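Local coordinates for putative curved DNA-binding protein (Chaetomium thermophilum var. thermophilum DSM 1495, PDB 4IPA), which probably acts in ribosome biogenesis as Arx1, has a methionine aminopeptidase-like fold, and may bind DNA, at residues Gln150-Leu155 with Phe370-Lys375; Phe154-Tyr159 with Lys205-Asn210; Gly256-Ser261 with Ala340-Leu345; Ser88-Ile93 with Pro112-Lys117. One frame throughout, in Å; residues are numbered along the deposited sequence.

Contact 1: Gln150-Leu155 with Phe370-Lys375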
# COMPACT_ATOMS: atom_id res chain seq x y z
N GLN A 150 2.45 10.43 18.78
CA GLN A 150 2.68 10.39 17.34
C GLN A 150 3.95 9.61 17.02
O GLN A 150 4.02 8.88 16.02
CB GLN A 150 2.75 11.79 16.75
CG GLN A 150 3.01 11.78 15.27
CD GLN A 150 1.97 12.57 14.48
OE1 GLN A 150 0.78 12.22 14.48
NE2 GLN A 150 2.42 13.63 13.81
N ALA A 151 4.95 9.75 17.88
CA ALA A 151 6.16 8.96 17.75
C ALA A 151 5.84 7.47 17.96
O ALA A 151 6.38 6.61 17.26
CB ALA A 151 7.23 9.44 18.73
N ASP A 152 4.95 7.17 18.91
CA ASP A 152 4.56 5.79 19.17
C ASP A 152 3.86 5.16 17.96
O ASP A 152 4.12 4.01 17.62
CB ASP A 152 3.63 5.70 20.38
CG ASP A 152 4.33 6.05 21.69
OD1 ASP A 152 5.57 5.87 21.77
OD2 ASP A 152 3.63 6.49 22.63
N LEU A 153 2.94 5.92 17.35
CA LEU A 153 2.19 5.48 16.19
C LEU A 153 3.12 5.09 15.03
O LEU A 153 2.98 4.03 14.44
CB LEU A 153 1.25 6.60 15.73
CG LEU A 153 0.48 6.33 14.43
CD1 LEU A 153 -0.43 5.12 14.60
CD2 LEU A 153 -0.33 7.56 13.95
N PHE A 154 4.08 5.97 14.73
CA PHE A 154 5.06 5.71 13.69
C PHE A 154 5.94 4.50 13.97
O PHE A 154 6.17 3.68 13.09
CB PHE A 154 5.95 6.95 13.48
CG PHE A 154 5.35 7.97 12.56
CD1 PHE A 154 4.36 8.84 13.01
CD2 PHE A 154 5.78 8.07 11.25
CE1 PHE A 154 3.82 9.79 12.16
CE2 PHE A 154 5.24 9.02 10.39
CZ PHE A 154 4.26 9.88 10.86
N LEU A 155 6.47 4.40 15.19
CA LEU A 155 7.35 3.29 15.54
C LEU A 155 6.63 1.94 15.52
O LEU A 155 7.21 0.93 15.13
CB LEU A 155 8.01 3.52 16.90
CG LEU A 155 9.11 4.57 16.86
CD1 LEU A 155 9.54 4.94 18.27
CD2 LEU A 155 10.28 4.08 16.02
N PHE A 370 12.62 9.93 16.25
CA PHE A 370 11.46 9.54 17.05
C PHE A 370 11.78 9.58 18.55
O PHE A 370 12.79 9.01 18.99
CB PHE A 370 10.96 8.14 16.65
CG PHE A 370 10.51 8.04 15.23
CD1 PHE A 370 9.31 8.61 14.83
CD2 PHE A 370 11.30 7.41 14.28
CE1 PHE A 370 8.90 8.55 13.50
CE2 PHE A 370 10.89 7.34 12.96
CZ PHE A 370 9.69 7.92 12.57
N LYS A 371 10.93 10.25 19.32
CA LYS A 371 11.18 10.48 20.74
C LYS A 371 10.09 9.86 21.62
O LYS A 371 8.94 10.34 21.65
CB LYS A 371 11.29 11.98 21.03
CG LYS A 371 12.33 12.71 20.17
CD LYS A 371 13.75 12.36 20.60
CE LYS A 371 14.81 13.20 19.87
NZ LYS A 371 14.93 12.83 18.43
N THR A 372 10.45 8.81 22.34
CA THR A 372 9.48 8.15 23.21
C THR A 372 10.20 7.27 24.22
O THR A 372 11.34 6.87 24.00
CB THR A 372 8.47 7.28 22.40
OG1 THR A 372 7.63 6.59 23.32
CG2 THR A 372 9.19 6.24 21.55
N ASP A 373 9.51 6.95 25.31
CA ASP A 373 10.06 6.04 26.30
C ASP A 373 9.69 4.61 25.98
O ASP A 373 10.33 3.67 26.45
CB ASP A 373 9.59 6.42 27.71
CG ASP A 373 10.15 7.76 28.17
OD1 ASP A 373 11.31 8.07 27.82
OD2 ASP A 373 9.42 8.50 28.86
N LYS A 374 8.65 4.44 25.17
CA LYS A 374 8.18 3.09 24.84
C LYS A 374 9.17 2.30 23.99
O LYS A 374 9.94 2.85 23.20
CB LYS A 374 6.79 3.14 24.21
CG LYS A 374 5.87 4.04 25.00
CD LYS A 374 4.42 3.71 24.82
CE LYS A 374 3.61 4.60 25.75
NZ LYS A 374 2.14 4.52 25.50
N LYS A 375 9.14 0.99 24.19
CA LYS A 375 10.11 0.10 23.58
C LYS A 375 9.50 -1.29 23.52
O LYS A 375 8.73 -1.68 24.40
CB LYS A 375 11.39 0.07 24.43
CG LYS A 375 12.61 -0.42 23.69
CD LYS A 375 13.86 -0.38 24.57
CE LYS A 375 15.10 -0.72 23.75
NZ LYS A 375 16.33 -0.80 24.59
O HOH W 1 4.86 8.35 24.27
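With its OG1 anti to the backbone N (chi1 176°), T372 turns this hydroxyl onto D152, whose own CG lies beside its backbone N (chi1 -68°). T372 OG1 donates to D152 OD1 over 2.7 Å, on the syn lone pair of the carboxylate oxygen. T372 OG1 also accepts from K374 N at 3.0 Å, which makes an ST turn. Between these two residues the hydroxyl therefore gives one bond and takes one. K374 then runs extended across D152 at about a right angle. Its NZ stands 3.8 Å from D152 OD2, a long salt bridge; its stronger partner is D208. D152 OD2 also takes a bond from a water and pairs with R149.

D152 sits on helix 148-167 of the M24 peptidase fold. The loop that follows strand 355-360 runs over this helix. The other half of the contact is mostly apolar. F370 reaches F154 and L155 on the helix, F370 CE1 coming within 3.4 Å of F154 CB. The two rings meet obliquely, with planes at 33° and centroids 5.8 Å apart. L155 and F370 lie alongside each other, pointing opposite ways, with L155 CD1 3.9 Å from F370 CB. The same L155 CD1 meets T372 CG2 tip to tip at 3.5 Å. A151 CB abuts the loop backbone, 3.5 Å from K371 O.

Contact 2: Phe154-Tyr159 with Lys205-Asn210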
# COMPACT_ATOMS: atom_id res chain seq x y z
N PHE A 154 4.08 5.97 14.73
CA PHE A 154 5.06 5.71 13.69
C PHE A 154 5.94 4.50 13.97
O PHE A 154 6.17 3.68 13.09
CB PHE A 154 5.95 6.95 13.48
CG PHE A 154 5.35 7.97 12.56
CD1 PHE A 154 4.36 8.84 13.01
CD2 PHE A 154 5.78 8.07 11.25
CE1 PHE A 154 3.82 9.79 12.16
CE2 PHE A 154 5.24 9.02 10.39
CZ PHE A 154 4.26 9.88 10.86
N LEU A 155 6.47 4.40 15.19
CA LEU A 155 7.35 3.29 15.54
C LEU A 155 6.63 1.94 15.52
O LEU A 155 7.21 0.93 15.13
CB LEU A 155 8.01 3.52 16.90
CG LEU A 155 9.11 4.57 16.86
CD1 LEU A 155 9.54 4.94 18.27
CD2 LEU A 155 10.28 4.08 16.02
N ALA A 156 5.36 1.93 15.96
CA ALA A 156 4.57 0.71 15.90
C ALA A 156 4.47 0.25 14.44
O ALA A 156 4.61 -0.93 14.13
CB ALA A 156 3.18 0.94 16.47
N THR A 157 4.23 1.20 13.55
CA THR A 157 4.03 0.87 12.15
C THR A 157 5.35 0.39 11.54
O THR A 157 5.38 -0.59 10.81
CB THR A 157 3.49 2.06 11.36
OG1 THR A 157 2.35 2.61 12.04
CG2 THR A 157 3.09 1.62 9.97
N TYR A 158 6.43 1.10 11.85
CA TYR A 158 7.75 0.73 11.40
C TYR A 158 8.09 -0.70 11.83
O TYR A 158 8.49 -1.53 11.00
CB TYR A 158 8.80 1.71 11.94
CG TYR A 158 10.23 1.39 11.56
CD1 TYR A 158 11.01 0.56 12.35
CD2 TYR A 158 10.79 1.92 10.41
CE1 TYR A 158 12.32 0.27 12.01
CE2 TYR A 158 12.10 1.63 10.05
CZ TYR A 158 12.86 0.81 10.85
OH TYR A 158 14.16 0.53 10.49
N TYR A 159 7.95 -1.00 13.12
CA TYR A 159 8.35 -2.32 13.61
C TYR A 159 7.38 -3.40 13.20
O TYR A 159 7.79 -4.53 12.97
CB TYR A 159 8.62 -2.33 15.12
CG TYR A 159 9.96 -1.71 15.43
CD1 TYR A 159 11.14 -2.33 15.01
CD2 TYR A 159 10.05 -0.50 16.09
CE1 TYR A 159 12.37 -1.75 15.27
CE2 TYR A 159 11.29 0.08 16.36
CZ TYR A 159 12.44 -0.54 15.95
OH TYR A 159 13.67 0.03 16.21
N LYS A 205 1.06 -3.09 20.41
CA LYS A 205 0.74 -2.93 21.82
C LYS A 205 1.93 -2.39 22.62
O LYS A 205 1.76 -1.68 23.60
CB LYS A 205 0.27 -4.27 22.40
CG LYS A 205 -0.23 -4.17 23.83
CD LYS A 205 -0.32 -5.53 24.49
CE LYS A 205 -1.63 -5.67 25.27
NZ LYS A 205 -2.07 -4.39 25.92
N ALA A 206 3.15 -2.71 22.21
CA ALA A 206 4.32 -2.20 22.94
C ALA A 206 4.35 -0.68 22.85
O ALA A 206 5.03 -0.00 23.62
CB ALA A 206 5.61 -2.80 22.40
N TYR A 207 3.60 -0.15 21.91
CA TYR A 207 3.56 1.28 21.71
C TYR A 207 2.16 1.80 22.01
O TYR A 207 1.82 2.94 21.66
CB TYR A 207 4.00 1.64 20.30
CG TYR A 207 5.48 1.44 20.04
CD1 TYR A 207 6.41 2.37 20.49
CD2 TYR A 207 5.96 0.32 19.36
CE1 TYR A 207 7.76 2.21 20.25
CE2 TYR A 207 7.31 0.14 19.13
CZ TYR A 207 8.21 1.08 19.58
OH TYR A 207 9.55 0.91 19.36
N ASP A 208 1.35 0.97 22.67
CA ASP A 208 -0.05 1.31 22.94
C ASP A 208 -0.81 1.73 21.67
O ASP A 208 -1.72 2.57 21.71
CB ASP A 208 -0.16 2.38 24.04
CG ASP A 208 0.34 1.88 25.40
OD1 ASP A 208 0.44 0.65 25.59
OD2 ASP A 208 0.61 2.71 26.28
N CYS A 209 -0.45 1.13 20.54
CA CYS A 209 -1.22 1.33 19.32
C CYS A 209 -1.91 0.03 18.93
O CYS A 209 -1.67 -1.01 19.54
CB CYS A 209 -0.32 1.80 18.20
SG CYS A 209 0.28 3.44 18.50
N ASN A 210 -2.78 0.10 17.93
CA ASN A 210 -3.43 -1.11 17.44
C ASN A 210 -3.24 -1.31 15.93
O ASN A 210 -3.17 -0.34 15.16
CB ASN A 210 -4.92 -1.09 17.79
CG ASN A 210 -5.17 -1.34 19.25
OD1 ASN A 210 -4.97 -2.45 19.73
ND2 ASN A 210 -5.63 -0.31 19.97
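Y207 packs its ring flat against helix 148-167, and the contact is mainly apolar. One face of the ring receives L155 CB in a CH-pi contact, 3.9 Å from the ring centroid and 24° off the ring normal. On that same face lies the backbone N of A156, offset toward the rim. The nearest ring atom to the helix backbone here is Y207 CD2, 3.7 Å from A156 CA. Y207 has CG beside its backbone N (chi1 -72°), and this carries the ring along the helix toward Y159. There the two tyrosine side chains cross obliquely, with Y207 OH 3.6 Å from Y159 CE2. With an alanine here in place of Y207, L155 CB and the A156 backbone would probably lose their aromatic cover, and a gap is likely to open beside Y159.

Methyl and methylene packing continues at the base of the ring. A156 CB lies 4.0 Å from Y207 CB and equally far from C209 CB. It rests against both residues of the loop. The loop joins helix 193-205 to strand 210-220 in the M24 peptidase fold. It opens with a type I turn from K205 to D208. D208, with positive phi, is the C-prime residue of a Schellman motif that ends helix 193-205. Y207 therefore projects from a tightly folded helix end.

Polar bonds come from the backbone of the turn. Y207 O and D208 O both accept from the guanidinium of R149, which ties the turn to the start of helix 148-167. Beyond the ring, L155 and Y159 also touch L367.

Contact 3: Gly256-Ser261 with Ala340-Leu345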
# COMPACT_ATOMS: atom_id res chain seq x y z
N GLY A 256 -0.62 -1.39 8.81
CA GLY A 256 -1.20 -0.16 9.32
C GLY A 256 -1.45 -0.17 10.82
O GLY A 256 -1.86 -1.17 11.42
N CYS A 257 -1.20 0.98 11.45
CA CYS A 257 -1.47 1.11 12.87
C CYS A 257 -2.36 2.30 13.16
O CYS A 257 -2.54 3.19 12.32
CB CYS A 257 -0.16 1.22 13.65
SG CYS A 257 0.72 -0.33 13.73
N SER A 258 -2.93 2.30 14.34
CA SER A 258 -3.86 3.33 14.73
C SER A 258 -3.57 3.74 16.16
O SER A 258 -3.17 2.90 16.98
CB SER A 258 -5.29 2.79 14.62
OG SER A 258 -6.22 3.69 15.16
N LEU A 259 -3.73 5.03 16.45
CA LEU A 259 -3.69 5.49 17.83
C LEU A 259 -4.98 5.12 18.55
O LEU A 259 -5.07 5.21 19.77
CB LEU A 259 -3.40 7.00 17.90
CG LEU A 259 -1.92 7.36 17.99
CD1 LEU A 259 -1.70 8.85 17.81
CD2 LEU A 259 -1.30 6.87 19.32
N GLY A 260 -5.99 4.69 17.78
CA GLY A 260 -7.24 4.22 18.35
C GLY A 260 -7.30 2.71 18.39
O GLY A 260 -6.27 2.05 18.48
N SER A 261 -8.51 2.15 18.31
CA SER A 261 -8.73 0.72 18.45
C SER A 261 -8.24 -0.09 17.24
O SER A 261 -8.11 -1.31 17.30
CB SER A 261 -10.22 0.44 18.65
OG SER A 261 -10.81 1.38 19.53
N ALA A 340 -9.27 8.51 15.13
CA ALA A 340 -7.89 8.67 15.54
C ALA A 340 -6.94 8.58 14.33
O ALA A 340 -7.29 8.01 13.30
CB ALA A 340 -7.54 7.61 16.54
N PRO A 341 -5.75 9.17 14.44
CA PRO A 341 -4.75 9.12 13.37
C PRO A 341 -4.28 7.71 13.08
O PRO A 341 -4.20 6.88 13.99
CB PRO A 341 -3.60 9.94 13.94
CG PRO A 341 -4.27 10.90 14.87
CD PRO A 341 -5.34 10.07 15.53
N VAL A 342 -3.97 7.45 11.82
CA VAL A 342 -3.44 6.16 11.41
C VAL A 342 -2.15 6.34 10.63
O VAL A 342 -1.89 7.41 10.06
CB VAL A 342 -4.43 5.36 10.55
CG1 VAL A 342 -5.76 5.20 11.28
CG2 VAL A 342 -4.62 6.01 9.18
N CYS A 343 -1.34 5.29 10.62
CA CYS A 343 -0.08 5.28 9.92
C CYS A 343 -0.01 4.01 9.06
O CYS A 343 -0.43 2.95 9.51
CB CYS A 343 1.05 5.32 10.95
SG CYS A 343 2.71 5.38 10.28
N ARG A 344 0.48 4.12 7.82
CA ARG A 344 0.53 2.97 6.91
C ARG A 344 1.83 2.91 6.11
O ARG A 344 2.40 3.95 5.72
CB ARG A 344 -0.66 2.96 5.93
CG ARG A 344 -2.05 2.97 6.59
CD ARG A 344 -3.18 2.65 5.59
NE ARG A 344 -3.24 3.61 4.50
CZ ARG A 344 -2.82 3.38 3.26
NH1 ARG A 344 -2.33 2.18 2.92
NH2 ARG A 344 -2.92 4.33 2.35
N LEU A 345 2.31 1.71 5.88
CA LEU A 345 3.41 1.49 4.95
C LEU A 345 3.03 0.39 3.98
O LEU A 345 2.32 -0.55 4.33
CB LEU A 345 4.68 1.11 5.69
CG LEU A 345 5.25 2.17 6.63
CD1 LEU A 345 6.20 1.53 7.65
CD2 LEU A 345 5.94 3.26 5.82
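Past the last bridge of this strand pair, L259 N still reaches P341 O at 3.1 Å, and the bond is almost straight. L259 CB rests on P341 CD at 4.3 Å. The chain turns here. S258 OG accepts from G260 N at 2.8 Å, forming an ST turn, and it also bonds D336. Its OG is anti to the backbone N (chi1 171°), which directs it back over the turn. A340 CB packs on that turn, 3.5 Å from G260 N.

Before the turn, strands 250-258 and 342-352 run antiparallel as neighbours in the five-stranded sheet. C257 and C343 form the hydrogen-bonded pair. C257 N gives to C343 O at 2.9 Å, in the carbonyl plane. C343 N returns to C257 O at 3.0 Å and lies 28° out of the C257 carbonyl plane. G256-R344 and S258-V342 are non-hydrogen-bonded pairs. The R344, S258 and V342 side chains lie on the face opposite the cysteines, where S258 CB meets V342 CG1 at 4.1 Å. The R344 guanidinium pairs with E254.

C257 and C343 both touch T157 of helix 148-167. The chemistry implies that backbone bonds fix the register, leaving the two cysteine side chains to pack on the helix.

Contact 4: Ser88-Ile93 with Pro112-Lys117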
# COMPACT_ATOMS: atom_id res chain seq x y z
N SER A 88 -3.77 10.92 1.83
CA SER A 88 -4.80 10.66 2.82
C SER A 88 -4.50 11.30 4.17
O SER A 88 -3.46 11.02 4.77
CB SER A 88 -5.01 9.15 2.98
OG SER A 88 -5.20 8.55 1.71
N PRO A 89 -5.42 12.16 4.65
CA PRO A 89 -5.26 12.79 5.96
C PRO A 89 -5.26 11.79 7.13
O PRO A 89 -5.37 10.58 6.93
CB PRO A 89 -6.46 13.74 6.06
CG PRO A 89 -6.87 14.00 4.63
CD PRO A 89 -6.57 12.68 3.91
N ALA A 90 -5.18 12.35 8.34
CA ALA A 90 -4.87 11.64 9.57
C ALA A 90 -5.65 10.36 9.84
O ALA A 90 -5.05 9.30 10.08
CB ALA A 90 -4.98 12.59 10.77
N ALA A 91 -6.98 10.45 9.83
CA ALA A 91 -7.79 9.28 10.13
C ALA A 91 -8.29 8.53 8.89
O ALA A 91 -9.10 7.62 9.02
CB ALA A 91 -8.97 9.65 11.03
N PHE A 92 -7.80 8.89 7.71
CA PHE A 92 -8.24 8.21 6.49
C PHE A 92 -7.49 6.90 6.27
O PHE A 92 -6.26 6.87 6.30
CB PHE A 92 -8.05 9.11 5.27
CG PHE A 92 -9.01 10.26 5.17
CD1 PHE A 92 -9.20 11.13 6.24
CD2 PHE A 92 -9.69 10.52 4.00
CE1 PHE A 92 -10.07 12.20 6.15
CE2 PHE A 92 -10.56 11.59 3.89
CZ PHE A 92 -10.75 12.43 4.97
N ILE A 93 -8.22 5.82 6.01
CA ILE A 93 -7.60 4.53 5.69
C ILE A 93 -7.62 4.23 4.18
O ILE A 93 -6.57 4.05 3.58
CB ILE A 93 -8.25 3.38 6.45
CG1 ILE A 93 -7.96 3.55 7.95
CG2 ILE A 93 -7.74 2.05 5.93
CD1 ILE A 93 -8.82 2.71 8.86
N PRO A 112 -1.23 20.87 9.21
CA PRO A 112 0.11 20.76 9.80
C PRO A 112 0.21 19.68 10.89
O PRO A 112 -0.69 19.51 11.71
CB PRO A 112 0.36 22.16 10.38
CG PRO A 112 -1.03 22.77 10.54
CD PRO A 112 -1.85 22.20 9.42
N GLY A 113 1.33 18.96 10.88
CA GLY A 113 1.61 17.93 11.87
C GLY A 113 0.87 16.62 11.66
O GLY A 113 1.11 15.66 12.37
N GLU A 114 -0.06 16.57 10.71
CA GLU A 114 -0.85 15.35 10.53
C GLU A 114 -0.05 14.28 9.80
O GLU A 114 0.79 14.59 8.97
CB GLU A 114 -2.13 15.63 9.76
CG GLU A 114 -3.24 16.15 10.62
CD GLU A 114 -4.58 16.10 9.91
OE1 GLU A 114 -5.58 16.58 10.51
OE2 GLU A 114 -4.63 15.57 8.77
N PRO A 115 -0.32 13.01 10.12
CA PRO A 115 0.28 11.89 9.38
C PRO A 115 -0.46 11.66 8.06
O PRO A 115 -1.62 11.27 8.06
CB PRO A 115 0.14 10.71 10.35
CG PRO A 115 -1.04 11.06 11.18
CD PRO A 115 -1.10 12.56 11.29
N ILE A 116 0.23 11.91 6.96
CA ILE A 116 -0.34 11.85 5.62
C ILE A 116 0.16 10.59 4.93
O ILE A 116 1.38 10.36 4.87
CB ILE A 116 0.11 13.08 4.76
CG1 ILE A 116 -0.25 14.40 5.45
CG2 ILE A 116 -0.48 13.01 3.36
CD1 ILE A 116 -1.71 14.49 5.84
N LYS A 117 -0.76 9.78 4.42
CA LYS A 117 -0.41 8.56 3.69
C LYS A 117 -0.36 8.87 2.22
O LYS A 117 -1.32 9.34 1.64
CB LYS A 117 -1.42 7.43 3.94
CG LYS A 117 -1.24 6.72 5.24
CD LYS A 117 -1.51 7.66 6.40
CE LYS A 117 -2.99 8.05 6.46
NZ LYS A 117 -3.27 8.89 7.68
O HOH W 2 -2.90 7.59 0.45
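E114 of the 112-117 segment meets A90, just before strand 115-124 joins the end of strand 79-88 in a three-stranded antiparallel sheet of the M24 peptidase fold. E114 OE2 accepts from A90 N at 3.3 Å. The donor comes from above the carboxylate plane, 58° out of it. The extended glutamate chain also brings OE2 near A90 CB and P89 CB.

P115 comes next. Its CD touches A90 CB at 3.9 Å. I116 follows with CD1 against P89 CA, also at 3.9 Å, and I116 CA makes a CH...O contact with S88 O.

K117 is where the strands pair. It faces S88 in a hydrogen-bonded antiparallel bridge: S88 N gives to K117 O at 2.9 Å, and K117 N gives to S88 O. A water links S88 OG with K117 O, and S88 OG is also bonded to Y96 N. The K117 chain bends at chi2 and chi3 (65° and 68°), which folds it back over the type I turn from P89 to F92. Its ammonium donates to P89 O at 2.8 Å and A90 O at 3.0 Å, and within its own segment to P115 O. V342 O of the neighbouring sheet is a further partner. Four carbonyls thus surround an ammonium with three hydrogens to share among them. A methionine in place of K117 would probably leave these carbonyls without their shared donor and weaken the hold of strand 115-124 on the turn. All three carbonyls within the two segments are met from above their planes. At P89 O the ammonium and F92 N arrive from opposite faces.

Along the chain, contact 4 closes first. Contacts 1 and 2 then start together on helix 148-167, sharing F154 and L155, with centres 7 Å apart. Contact 2 closes before contact 3 opens, and contact 1 closes last, so its 370-375 segment returns near the C-terminal end to the same helix. Contact 3, about 9 Å from contact 2 between centres, lies in the five-stranded sheet; N210 pairs with S258 there. Contact 4 belongs to the three-stranded sheet, also about 9 Å from contact 3, and the two sheets meet at V342. Helix 148-167 packs against both. Together the four contacts join this helix, its flanking loops and the two sheets into one M24-type core.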